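Local coordinates for putative GAF sensor protein (Burkholderia vietnamiensis, PDB 5HL6), which probably reduces the free amino acid L-methionine-(R)-S-oxide, as a single-domain GAF protein of the free methionine sulfoxide reductase family, at residues A25-Q30 with Y53-R58; A43-F48 with F64-G69; V127-A132 with V164-A169; W140-P145 with S156-L161. All coordinates share one frame; numbering follows the deposited sequence.

Contact 1. Residues A25-Q30 with Y53-R58; sequences ATLAEQ and YHSLDR. With EDO (1,2-ethanediol), chain C.
Leu27 and Ser55 mark the closest backbone approach, 7.6 Å between their CA atoms, where helix 20-35 passes the C-terminal part of helix 41-55 and the loop that follows. Both belong to the helical layer of the GAF domain. Leu27 supplies the contact from its side with both branches of one side chain. With CG opposite the backbone N (chi1 -168°), both methyls are carried across the contact: CD1 lies 3.4 Å from Ser55 OG, and CD2 reaches past Ser55 CB to Leu56 CD2 at 4.1 Å. The two leucine side chains cross obliquely. The serine hydroxyl is not left to the methyl, since Ser55 OG is hydrogen-bonded to Leu51 O one turn earlier. Leu161 and Met158 of helix 152-176 touch Leu27 and Leu56 respectively, so this small apolar patch extends into a third helix. Beyond the contact, a 1,2-ethanediol, probably from the crystallisation liquor, occupies the turn at 53-58. Its C1 sits above one face of the Tyr53 ring, displaced toward the rim, while its O1 donates to Leu56 O and its O2 donates to Tyr53 O at 2.7 Å.

Contact 2. Residues A43-F48 with F64-G69; sequences ANAANF and FYFFDG
Ala45 faces Phe64 and Phe66, the two strand residues that turn toward the helix, and its small methyl is the bump that enters the hollow between their rings. The spacing shows this: Ala45 CB is 3.9 Å from Phe64 CE2 and 4.2 Å from Phe66 CZ, reaching the latter ring at its edge, near its plane. Helix 43-48 runs nearly against strand 64-67, their directions at 150° and their axes 10.7 Å apart at closest. Such a gap suits large rings from the strand meeting a methyl from the helix, an example of the helix-on-sheet packing of the GAF fold. One turn along, Phe48 packs against the far side of the Phe64 ring, away from Phe66. Its CG stands opposite the backbone N (chi1 179°), which carries the ring down toward the sheet, and Phe48 CD2 comes within 3.5 Å of Phe64 CZ. The centroids of these two rings are 5.7 Å apart and their planes are tilted by 46°, so the rings meet inclined. Pro76 adds cover over Ala45, whereas Ala46 and Asn47 turn to Gly75 and Val84 of the second subunit, so the helix is wedged between its own sheet and its partner. The one polar atom involved is Ala45 O, which lies at the edge of the Phe64 ring, 3.4 Å from CE2, and accepts a hydrogen bond from Ser49 OG. Cohesion here is therefore mainly dispersion between apolar groups, probably helped slightly by the electropositive ring edge facing that carbonyl.

Contact 3. Residues V127-A132 with V164-A169; sequences VPLVAA and VFVEHA
The Phe165 ring stands beside the touching pair Leu129 and Val166 and does not join it closely: its CE2 stays 4.9 Å from Leu129 CD1. Its near neighbours are other rings, Phe64 with planes at about 40° and Phe48 at about 55°, so both meet it inclined and neither lies parallel to it. The imidazole of His168, on another side of the helix, has Val164 O at its edge, in the ring plane. Between the segments themselves the work falls to branched aliphatic groups. The backbones come nearest at Leu129 and Val166, with CA atoms 7.2 Å apart, and Leu129 CD2 meets Val166 CG2 at 3.8 Å. The torsion at Val166 (chi1 172°) splits its two methyls between different targets: CG2, beside the backbone N, goes to the leucine, and CG1, beside the carbonyl carbon, comes to 4.0 Å from Val130 O. Val130 contributes only that backbone atom, because its own side chain turns away from the helix. The contact is thus narrow, burying 140 Å² in all, as expected where one residue of a helix touches a strand near its end. In the GAF fold it fastens helix 152-176 to strand 123-130 of the antiparallel sheet. Cys162, one turn before Val166, extends the packing on Leu129, and Ile137 of the adjacent strand 136-144 touches both Leu129 and Val166. Beyond the strand, Ala132 N is hydrogen-bonded to Gln171 OE1 further along the same helix, while Ala45 of helix 41-55 borders Phe165.

Contact 4. Residues W140-P145 with S156-L161; sequences WDVDSP and SGMEAL
A thioether serves as hydrogen-bond acceptor here: the indole N-H of Trp140 points at Met158 SD, with NE1 and SD 3.6 Å apart and an N-H...S angle of 163°. The bond is weak, as expected of a thioether acceptor, but nearly straight. The sulfur lies at the ring edge and in its plane, 82° off the normal of the five-membered ring, so this Met-aromatic contact uses the N-H edge and not the pi face. A bend at chi2 (-61°) in Met158 lets its end pass across the strand side chains, meeting both Trp140 and Val142 at about a right angle. Its CE methyl then settles against the fork of Val142, 4.0 Å from CG2 and 4.2 Å from CG1. One flexible side chain thereby serves two strand residues that face the same side of the sheet, and a buried indole nitrogen gains a partner. The intervening Asp141, like Asp143, lies on the other side of the sheet, near Glu124; a substrate pocket there would be consistent with relatives in this family. On the helical side, Trp140 meets Phe48 edge-to-face and Phe64 obliquely. Met158 is further enclosed by Ile125 of strand 123-130, Tyr24 of helix 20-35 and Leu56 after helix 41-55, which places it where helix 152-176 crosses the middle of the GAF sheet.

Contacts 2 and 4 are buried, whereas contacts 1 and 3 are only partly so. Helix 152-176 serves contacts 3 and 4, each time facing a different one of two neighbouring strands; helix 41-55 serves contacts 1 and 2. Contact 1 joins the helical layer to itself, while the other three join it to the sheet. Chemistry follows place: rings dominate contact 2, aliphatic branches contacts 1 and 3, and a sulfur acceptor distinguishes contact 4, whose centre lies about 5 Å from that of the chain. The contacts also meet directly, Leu56 CD1 reaching Met158 CE at 3.5 Å and Phe64 CD1 reaching Leu129 CD1 at 3.6 Å.

Contact 1. Residues A25-Q30 with Y53-R58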
loop_
_atom_site.group_PDB
_atom_site.type_symbol
_atom_site.label_atom_id
_atom_site.label_comp_id
_atom_site.label_asym_id
_atom_site.label_seq_id
_atom_site.Cartn_x
_atom_site.Cartn_y
_atom_site.Cartn_z
ATOM N N ALA B 25 -18.455 8.325 9.641
ATOM C CA ALA B 25 -19.570 7.556 9.100
ATOM C C ALA B 25 -19.545 7.553 7.576
ATOM O O ALA B 25 -19.758 6.511 6.948
ATOM C CB ALA B 25 -20.894 8.116 9.624
ATOM N N THR B 26 -19.288 8.712 6.964
ATOM C CA THR B 26 -19.170 8.772 5.511
ATOM C C THR B 26 -18.020 7.903 5.014
ATOM O O THR B 26 -18.158 7.180 4.019
ATOM C CB THR B 26 -18.985 10.225 5.070
ATOM O OG1 THR B 26 -20.192 10.955 5.326
ATOM C CG2 THR B 26 -18.639 10.313 3.586
ATOM N N LEU B 27 -16.880 7.954 5.708
ATOM C CA LEU B 27 -15.718 7.168 5.305
ATOM C C LEU B 27 -15.972 5.670 5.457
ATOM O O LEU B 27 -15.495 4.876 4.636
ATOM C CB LEU B 27 -14.498 7.615 6.120
ATOM C CG LEU B 27 -13.111 7.141 5.688
ATOM C CD1 LEU B 27 -12.890 7.395 4.205
ATOM C CD2 LEU B 27 -12.029 7.837 6.508
ATOM N N ALA B 28 -16.754 5.274 6.469
ATOM C CA ALA B 28 -17.097 3.866 6.650
ATOM C C ALA B 28 -17.932 3.343 5.489
ATOM O O ALA B 28 -17.754 2.201 5.045
ATOM C CB ALA B 28 -17.845 3.676 7.970
ATOM N N GLU B 29 -18.863 4.158 4.995
ATOM C CA GLU B 29 -19.659 3.731 3.847
ATOM C C GLU B 29 -18.799 3.639 2.596
ATOM O O GLU B 29 -18.961 2.716 1.790
ATOM C CB GLU B 29 -20.835 4.681 3.628
ATOM C CG GLU B 29 -21.610 4.408 2.345
ATOM C CD GLU B 29 -22.173 2.987 2.265
ATOM O OE1 GLU B 29 -22.775 2.521 3.258
ATOM O OE2 GLU B 29 -22.016 2.338 1.205
ATOM N N GLN B 30 -17.872 4.586 2.417
ATOM C CA GLN B 30 -16.929 4.492 1.308
ATOM C C GLN B 30 -16.088 3.231 1.421
ATOM O O GLN B 30 -15.890 2.511 0.432
ATOM C CB GLN B 30 -16.021 5.717 1.273
ATOM C CG GLN B 30 -16.693 7.009 0.921
ATOM C CD GLN B 30 -15.709 8.148 0.946
ATOM O OE1 GLN B 30 -15.343 8.640 2.014
ATOM N NE2 GLN B 30 -15.249 8.561 -0.229
ATOM N N TYR B 53 -5.952 6.993 4.405
ATOM C CA TYR B 53 -4.840 7.932 4.447
ATOM C C TYR B 53 -5.169 9.202 3.674
ATOM O O TYR B 53 -4.797 10.307 4.086
ATOM C CB TYR B 53 -3.581 7.269 3.887
ATOM C CG TYR B 53 -2.342 8.123 3.947
ATOM C CD1 TYR B 53 -1.616 8.239 5.129
ATOM C CD2 TYR B 53 -1.885 8.809 2.825
ATOM C CE1 TYR B 53 -0.479 9.013 5.190
ATOM C CE2 TYR B 53 -0.740 9.590 2.880
ATOM C CZ TYR B 53 -0.042 9.683 4.067
ATOM O OH TYR B 53 1.103 10.456 4.140
ATOM N N HIS B 54 -5.893 9.076 2.569
ATOM C CA HIS B 54 -6.130 10.253 1.751
ATOM C C HIS B 54 -7.432 10.958 2.092
ATOM O O HIS B 54 -7.692 12.032 1.551
ATOM C CB HIS B 54 -6.050 9.876 0.268
ATOM C CG HIS B 54 -4.637 9.669 -0.196
ATOM N ND1 HIS B 54 -4.029 8.432 -0.207
ATOM C CD2 HIS B 54 -3.690 10.556 -0.586
ATOM C CE1 HIS B 54 -2.780 8.562 -0.621
ATOM N NE2 HIS B 54 -2.548 9.839 -0.856
ATOM N N SER B 55 -8.216 10.422 3.031
ATOM C CA SER B 55 -9.447 11.079 3.454
ATOM C C SER B 55 -9.311 11.886 4.740
ATOM O O SER B 55 -10.152 12.755 4.990
ATOM C CB SER B 55 -10.560 10.039 3.635
ATOM O OG SER B 55 -10.740 9.299 2.436
ATOM N N LEU B 56 -8.294 11.627 5.560
ATOM C CA LEU B 56 -8.077 12.358 6.803
ATOM C C LEU B 56 -6.820 13.215 6.699
ATOM O O LEU B 56 -5.815 12.791 6.121
ATOM C CB LEU B 56 -7.966 11.394 7.987
ATOM C CG LEU B 56 -9.103 10.372 8.070
ATOM C CD1 LEU B 56 -8.759 9.281 9.046
ATOM C CD2 LEU B 56 -10.414 11.023 8.464
ATOM N N ASP B 57 -6.877 14.423 7.252
ATOM C CA ASP B 57 -5.745 15.330 7.137
ATOM C C ASP B 57 -4.752 15.083 8.272
ATOM O O ASP B 57 -5.038 14.375 9.240
ATOM C CB ASP B 57 -6.214 16.789 7.121
ATOM C CG ASP B 57 -6.608 17.305 8.498
ATOM O OD1 ASP B 57 -7.035 16.500 9.354
ATOM O OD2 ASP B 57 -6.498 18.528 8.721
ATOM N N ARG B 58 -3.555 15.648 8.119
ATOM C CA ARG B 58 -2.528 15.623 9.162
ATOM C C ARG B 58 -2.147 14.194 9.558
ATOM O O ARG B 58 -2.050 13.863 10.740
ATOM C CB ARG B 58 -2.985 16.422 10.385
ATOM C CG ARG B 58 -3.250 17.893 10.110
ATOM C CD ARG B 58 -3.768 18.596 11.360
ATOM N NE ARG B 58 -5.042 18.042 11.822
ATOM C CZ ARG B 58 -5.506 18.163 13.064
ATOM N NH1 ARG B 58 -4.801 18.812 13.981
ATOM N NH2 ARG B 58 -6.672 17.626 13.395
HETATM C C1 EDO C . -2.236 12.430 4.613
HETATM O O1 EDO C . -2.814 13.305 5.595
HETATM C C2 EDO C . -2.741 12.797 3.220
HETATM O O2 EDO C . -4.175 12.786 3.226
#

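Contact 2. Residues A43-F48 with F64-G69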
loop_
_atom_site.group_PDB
_atom_site.type_symbol
_atom_site.label_atom_id
_atom_site.label_comp_id
_atom_site.label_asym_id
_atom_site.label_seq_id
_atom_site.Cartn_x
_atom_site.Cartn_y
_atom_site.Cartn_z
ATOM N N ALA B 43 -5.624 -6.909 -1.845
ATOM C CA ALA B 43 -6.134 -5.762 -2.592
ATOM C C ALA B 43 -6.996 -4.876 -1.701
ATOM O O ALA B 43 -6.872 -3.644 -1.718
ATOM C CB ALA B 43 -6.952 -6.237 -3.807
ATOM N N ASN B 44 -7.899 -5.483 -0.929
ATOM C CA ASN B 44 -8.748 -4.687 -0.048
ATOM C C ASN B 44 -7.927 -3.981 1.027
ATOM O O ASN B 44 -8.185 -2.814 1.339
ATOM C CB ASN B 44 -9.839 -5.563 0.576
ATOM C CG ASN B 44 -10.893 -5.951 -0.435
ATOM O OD1 ASN B 44 -11.221 -5.163 -1.327
ATOM N ND2 ASN B 44 -11.410 -7.163 -0.325
ATOM N N ALA B 45 -6.925 -4.663 1.590
ATOM C CA ALA B 45 -6.053 -4.019 2.571
ATOM C C ALA B 45 -5.298 -2.841 1.958
ATOM O O ALA B 45 -5.217 -1.767 2.560
ATOM C CB ALA B 45 -5.075 -5.038 3.157
ATOM N N ALA B 46 -4.755 -3.015 0.746
ATOM C CA ALA B 46 -4.048 -1.916 0.095
ATOM C C ALA B 46 -4.989 -0.748 -0.197
ATOM O O ALA B 46 -4.654 0.418 0.068
ATOM C CB ALA B 46 -3.363 -2.418 -1.173
ATOM N N ASN B 47 -6.181 -1.041 -0.722
ATOM C CA ASN B 47 -7.125 0.021 -1.060
ATOM C C ASN B 47 -7.661 0.710 0.186
ATOM O O ASN B 47 -7.843 1.935 0.196
ATOM C CB ASN B 47 -8.279 -0.546 -1.908
ATOM C CG ASN B 47 -7.906 -0.631 -3.373
ATOM O OD1 ASN B 47 -7.060 0.132 -3.835
ATOM N ND2 ASN B 47 -8.529 -1.550 -4.114
ATOM N N PHE B 48 -7.919 -0.061 1.243
ATOM C CA PHE B 48 -8.403 0.510 2.498
ATOM C C PHE B 48 -7.363 1.463 3.088
ATOM O O PHE B 48 -7.689 2.586 3.488
ATOM C CB PHE B 48 -8.740 -0.628 3.467
ATOM C CG PHE B 48 -9.238 -0.179 4.832
ATOM C CD1 PHE B 48 -10.602 -0.104 5.097
ATOM C CD2 PHE B 48 -8.341 0.112 5.849
ATOM C CE1 PHE B 48 -11.075 0.271 6.355
ATOM C CE2 PHE B 48 -8.792 0.491 7.119
ATOM C CZ PHE B 48 -10.157 0.575 7.375
ATOM N N PHE B 64 -1.496 -1.632 7.863
ATOM C CA PHE B 64 -1.723 -2.865 8.606
ATOM C C PHE B 64 -0.414 -3.527 9.013
ATOM O O PHE B 64 0.569 -3.489 8.274
ATOM C CB PHE B 64 -2.498 -3.872 7.744
ATOM C CG PHE B 64 -3.896 -3.450 7.418
ATOM C CD1 PHE B 64 -4.942 -3.768 8.272
ATOM C CD2 PHE B 64 -4.169 -2.759 6.249
ATOM C CE1 PHE B 64 -6.243 -3.391 7.981
ATOM C CE2 PHE B 64 -5.468 -2.391 5.936
ATOM C CZ PHE B 64 -6.510 -2.704 6.814
ATOM N N TYR B 65 -0.418 -4.170 10.182
ATOM C CA TYR B 65 0.515 -5.249 10.491
ATOM C C TYR B 65 -0.322 -6.500 10.687
ATOM O O TYR B 65 -1.356 -6.458 11.369
ATOM C CB TYR B 65 1.374 -4.982 11.747
ATOM C CG TYR B 65 2.357 -3.846 11.607
ATOM C CD1 TYR B 65 3.704 -4.088 11.370
ATOM C CD2 TYR B 65 1.943 -2.525 11.732
ATOM C CE1 TYR B 65 4.606 -3.044 11.244
ATOM C CE2 TYR B 65 2.824 -1.483 11.608
ATOM C CZ TYR B 65 4.155 -1.735 11.356
ATOM O OH TYR B 65 5.033 -0.679 11.227
ATOM N N PHE B 66 0.094 -7.600 10.073
ATOM C CA PHE B 66 -0.651 -8.848 10.158
ATOM C C PHE B 66 0.105 -9.843 11.029
ATOM O O PHE B 66 1.320 -10.017 10.882
ATOM C CB PHE B 66 -0.918 -9.418 8.760
ATOM C CG PHE B 66 -1.940 -8.629 7.989
ATOM C CD1 PHE B 66 -3.244 -8.530 8.459
ATOM C CD2 PHE B 66 -1.603 -7.976 6.816
ATOM C CE1 PHE B 66 -4.199 -7.793 7.778
ATOM C CE2 PHE B 66 -2.561 -7.238 6.116
ATOM C CZ PHE B 66 -3.859 -7.153 6.602
ATOM N N PHE B 67 -0.624 -10.478 11.941
ATOM C CA PHE B 67 -0.071 -11.510 12.804
ATOM C C PHE B 67 0.212 -12.769 11.992
ATOM O O PHE B 67 -0.688 -13.305 11.334
ATOM C CB PHE B 67 -1.056 -11.799 13.931
ATOM C CG PHE B 67 -0.507 -12.676 15.005
ATOM C CD1 PHE B 67 0.620 -12.293 15.723
ATOM C CD2 PHE B 67 -1.130 -13.868 15.326
ATOM C CE1 PHE B 67 1.126 -13.104 16.736
ATOM C CE2 PHE B 67 -0.634 -14.679 16.339
ATOM C CZ PHE B 67 0.500 -14.296 17.040
ATOM N N ASP B 68 1.459 -13.247 12.030
ATOM C CA ASP B 68 1.836 -14.434 11.274
ATOM C C ASP B 68 1.804 -15.700 12.123
ATOM O O ASP B 68 2.378 -16.720 11.735
ATOM C CB ASP B 68 3.211 -14.245 10.624
ATOM C CG ASP B 68 4.373 -14.335 11.614
ATOM O OD1 ASP B 68 4.153 -14.351 12.847
ATOM O OD2 ASP B 68 5.528 -14.383 11.139
ATOM N N GLY B 69 1.124 -15.660 13.259
ATOM C CA GLY B 69 1.124 -16.760 14.189
ATOM C C GLY B 69 2.159 -16.644 15.282
ATOM O O GLY B 69 2.023 -17.298 16.320
#

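Contact 3. Residues V127-A132 with V164-A169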
loop_
_atom_site.group_PDB
_atom_site.type_symbol
_atom_site.label_atom_id
_atom_site.label_comp_id
_atom_site.label_asym_id
_atom_site.label_seq_id
_atom_site.Cartn_x
_atom_site.Cartn_y
_atom_site.Cartn_z
ATOM N N VAL B 127 -5.403 -0.022 16.389
ATOM C CA VAL B 127 -6.638 -0.769 16.620
ATOM C C VAL B 127 -6.343 -2.247 16.388
ATOM O O VAL B 127 -5.982 -2.628 15.269
ATOM C CB VAL B 127 -7.770 -0.285 15.699
ATOM C CG1 VAL B 127 -9.054 -1.110 15.926
ATOM C CG2 VAL B 127 -8.040 1.194 15.916
ATOM N N PRO B 128 -6.494 -3.111 17.389
ATOM C CA PRO B 128 -6.313 -4.546 17.146
ATOM C C PRO B 128 -7.429 -5.099 16.272
ATOM O O PRO B 128 -8.572 -4.639 16.323
ATOM C CB PRO B 128 -6.348 -5.151 18.553
ATOM C CG PRO B 128 -7.178 -4.184 19.344
ATOM C CD PRO B 128 -6.846 -2.825 18.791
ATOM N N LEU B 129 -7.078 -6.091 15.455
ATOM C CA LEU B 129 -7.995 -6.742 14.524
ATOM C C LEU B 129 -8.143 -8.187 14.955
ATOM O O LEU B 129 -7.154 -8.928 14.992
ATOM C CB LEU B 129 -7.471 -6.665 13.085
ATOM C CG LEU B 129 -7.153 -5.255 12.591
ATOM C CD1 LEU B 129 -6.325 -5.301 11.279
ATOM C CD2 LEU B 129 -8.439 -4.446 12.417
ATOM N N VAL B 130 -9.365 -8.584 15.304
ATOM C CA VAL B 130 -9.621 -9.907 15.851
ATOM C C VAL B 130 -10.781 -10.533 15.093
ATOM O O VAL B 130 -11.792 -9.870 14.839
ATOM C CB VAL B 130 -9.926 -9.840 17.361
ATOM C CG1 VAL B 130 -10.186 -11.223 17.898
ATOM C CG2 VAL B 130 -8.757 -9.167 18.112
ATOM N N ALA B 131 -10.631 -11.808 14.735
ATOM C CA ALA B 131 -11.622 -12.523 13.943
ATOM C C ALA B 131 -12.814 -12.942 14.804
ATOM O O ALA B 131 -12.796 -12.848 16.034
ATOM C CB ALA B 131 -10.988 -13.753 13.297
ATOM N N ALA B 132 -13.857 -13.449 14.139
ATOM C CA ALA B 132 -15.043 -13.907 14.861
ATOM C C ALA B 132 -14.721 -15.043 15.825
ATOM O O ALA B 132 -15.338 -15.141 16.897
ATOM C CB ALA B 132 -16.140 -14.355 13.873
ATOM N N VAL B 164 -15.487 -2.384 9.519
ATOM C CA VAL B 164 -15.852 -2.551 8.115
ATOM C C VAL B 164 -14.851 -3.461 7.417
ATOM O O VAL B 164 -15.231 -4.391 6.694
ATOM C CB VAL B 164 -15.957 -1.186 7.413
ATOM C CG1 VAL B 164 -16.044 -1.374 5.907
ATOM C CG2 VAL B 164 -17.176 -0.437 7.927
ATOM N N PHE B 165 -13.553 -3.213 7.627
ATOM C CA PHE B 165 -12.538 -4.029 6.968
ATOM C C PHE B 165 -12.630 -5.478 7.416
ATOM O O PHE B 165 -12.619 -6.401 6.596
ATOM C CB PHE B 165 -11.124 -3.492 7.242
ATOM C CG PHE B 165 -10.047 -4.379 6.676
ATOM C CD1 PHE B 165 -9.725 -4.313 5.332
ATOM C CD2 PHE B 165 -9.400 -5.313 7.475
ATOM C CE1 PHE B 165 -8.763 -5.152 4.791
ATOM C CE2 PHE B 165 -8.438 -6.146 6.942
ATOM C CZ PHE B 165 -8.119 -6.063 5.599
ATOM N N VAL B 166 -12.727 -5.703 8.724
ATOM C CA VAL B 166 -12.778 -7.077 9.210
ATOM C C VAL B 166 -14.042 -7.771 8.712
ATOM O O VAL B 166 -14.001 -8.929 8.281
ATOM C CB VAL B 166 -12.675 -7.099 10.748
ATOM C CG1 VAL B 166 -12.912 -8.504 11.287
ATOM C CG2 VAL B 166 -11.310 -6.585 11.178
ATOM N N GLU B 167 -15.178 -7.069 8.729
ATOM C CA GLU B 167 -16.438 -7.705 8.348
ATOM C C GLU B 167 -16.546 -7.907 6.838
ATOM O O GLU B 167 -16.936 -8.986 6.375
ATOM C CB GLU B 167 -17.624 -6.883 8.862
ATOM N N HIS B 168 -16.236 -6.882 6.050
ATOM C CA HIS B 168 -16.536 -6.920 4.619
ATOM C C HIS B 168 -15.333 -7.279 3.755
ATOM O O HIS B 168 -15.472 -7.370 2.527
ATOM C CB HIS B 168 -17.132 -5.581 4.172
ATOM C CG HIS B 168 -18.468 -5.284 4.787
ATOM N ND1 HIS B 168 -19.659 -5.641 4.190
ATOM C CD2 HIS B 168 -18.799 -4.677 5.952
ATOM C CE1 HIS B 168 -20.665 -5.257 4.956
ATOM N NE2 HIS B 168 -20.171 -4.672 6.033
ATOM N N ALA B 169 -14.161 -7.488 4.351
ATOM C CA ALA B 169 -13.029 -8.012 3.597
ATOM C C ALA B 169 -12.465 -9.264 4.250
ATOM O O ALA B 169 -12.419 -10.315 3.604
ATOM C CB ALA B 169 -11.929 -6.948 3.429
#

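Contact 4. Residues W140-P145 with S156-L161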
loop_
_atom_site.group_PDB
_atom_site.type_symbol
_atom_site.label_atom_id
_atom_site.label_comp_id
_atom_site.label_asym_id
_atom_site.label_seq_id
_atom_site.Cartn_x
_atom_site.Cartn_y
_atom_site.Cartn_z
ATOM N N TRP B 140 -4.344 -2.346 12.947
ATOM C CA TRP B 140 -4.418 -1.177 12.079
ATOM C C TRP B 140 -3.732 -0.024 12.799
ATOM O O TRP B 140 -4.058 0.250 13.959
ATOM C CB TRP B 140 -5.884 -0.839 11.779
ATOM C CG TRP B 140 -6.113 0.519 11.188
ATOM C CD1 TRP B 140 -6.648 1.600 11.817
ATOM C CD2 TRP B 140 -5.825 0.938 9.842
ATOM N NE1 TRP B 140 -6.711 2.668 10.956
ATOM C CE2 TRP B 140 -6.213 2.289 9.737
ATOM C CE3 TRP B 140 -5.281 0.304 8.724
ATOM C CZ2 TRP B 140 -6.057 3.026 8.563
ATOM C CZ3 TRP B 140 -5.132 1.032 7.554
ATOM C CH2 TRP B 140 -5.524 2.381 7.482
ATOM N N ASP B 141 -2.778 0.633 12.131
ATOM C CA ASP B 141 -1.934 1.655 12.758
ATOM C C ASP B 141 -1.992 2.945 11.951
ATOM O O ASP B 141 -1.791 2.919 10.736
ATOM C CB ASP B 141 -0.480 1.167 12.861
ATOM C CG ASP B 141 0.466 2.214 13.442
ATOM O OD1 ASP B 141 0.042 3.057 14.265
ATOM O OD2 ASP B 141 1.650 2.189 13.072
ATOM N N VAL B 142 -2.244 4.078 12.624
ATOM C CA VAL B 142 -2.267 5.391 11.978
ATOM C C VAL B 142 -1.441 6.364 12.800
ATOM O O VAL B 142 -1.556 6.404 14.029
ATOM C CB VAL B 142 -3.697 5.944 11.807
ATOM C CG1 VAL B 142 -3.674 7.251 11.012
ATOM C CG2 VAL B 142 -4.577 4.934 11.097
ATOM N N ASP B 143 -0.635 7.174 12.121
ATOM C CA ASP B 143 0.253 8.114 12.780
ATOM C C ASP B 143 0.052 9.513 12.219
ATOM O O ASP B 143 -0.319 9.693 11.055
ATOM C CB ASP B 143 1.719 7.682 12.616
ATOM C CG ASP B 143 1.985 6.324 13.224
ATOM O OD1 ASP B 143 2.350 6.272 14.410
ATOM O OD2 ASP B 143 1.796 5.304 12.530
ATOM N N SER B 144 0.337 10.505 13.054
ATOM C CA SER B 144 0.276 11.909 12.690
ATOM C C SER B 144 1.556 12.591 13.142
ATOM O O SER B 144 2.116 12.223 14.179
ATOM C CB SER B 144 -0.926 12.593 13.356
ATOM O OG SER B 144 -0.888 14.005 13.197
ATOM N N PRO B 145 2.052 13.574 12.382
ATOM C CA PRO B 145 3.195 14.366 12.854
ATOM C C PRO B 145 2.806 15.470 13.822
ATOM O O PRO B 145 3.683 16.231 14.248
ATOM C CB PRO B 145 3.772 14.951 11.554
ATOM C CG PRO B 145 2.587 15.075 10.643
ATOM C CD PRO B 145 1.621 13.971 11.026
ATOM N N SER B 156 -13.182 6.054 18.407
ATOM C CA SER B 156 -14.432 5.425 17.988
ATOM C C SER B 156 -14.516 5.317 16.473
ATOM O O SER B 156 -14.990 4.306 15.939
ATOM C CB SER B 156 -15.620 6.220 18.520
ATOM O OG SER B 156 -15.642 6.203 19.933
ATOM N N GLY B 157 -14.074 6.358 15.766
ATOM C CA GLY B 157 -14.156 6.342 14.314
ATOM C C GLY B 157 -13.243 5.305 13.690
ATOM O O GLY B 157 -13.655 4.556 12.797
ATOM N N MET B 158 -11.984 5.252 14.140
ATOM C CA MET B 158 -11.066 4.245 13.617
ATOM C C MET B 158 -11.564 2.833 13.904
ATOM O O MET B 158 -11.446 1.941 13.056
ATOM C CB MET B 158 -9.666 4.449 14.193
ATOM C CG MET B 158 -8.928 5.654 13.625
ATOM S SD MET B 158 -8.651 5.598 11.841
ATOM C CE MET B 158 -7.804 7.155 11.643
ATOM N N GLU B 159 -12.128 2.606 15.094
ATOM C CA GLU B 159 -12.646 1.277 15.401
ATOM C C GLU B 159 -13.799 0.912 14.475
ATOM O O GLU B 159 -13.917 -0.241 14.047
ATOM C CB GLU B 159 -13.066 1.198 16.872
ATOM C CG GLU B 159 -11.853 1.179 17.803
ATOM C CD GLU B 159 -12.216 1.243 19.272
ATOM O OE1 GLU B 159 -13.381 1.561 19.593
ATOM O OE2 GLU B 159 -11.317 0.988 20.105
ATOM N N ALA B 160 -14.642 1.886 14.131
ATOM C CA ALA B 160 -15.734 1.603 13.209
ATOM C C ALA B 160 -15.202 1.320 11.809
ATOM O O ALA B 160 -15.735 0.455 11.108
ATOM C CB ALA B 160 -16.734 2.758 13.192
ATOM N N LEU B 161 -14.147 2.026 11.387
ATOM C CA LEU B 161 -13.548 1.721 10.087
ATOM C C LEU B 161 -12.986 0.308 10.072
ATOM O O LEU B 161 -13.171 -0.433 9.101
ATOM C CB LEU B 161 -12.448 2.733 9.737
ATOM C CG LEU B 161 -12.874 4.177 9.486
ATOM C CD1 LEU B 161 -11.686 5.027 9.099
ATOM C CD2 LEU B 161 -13.961 4.227 8.399
#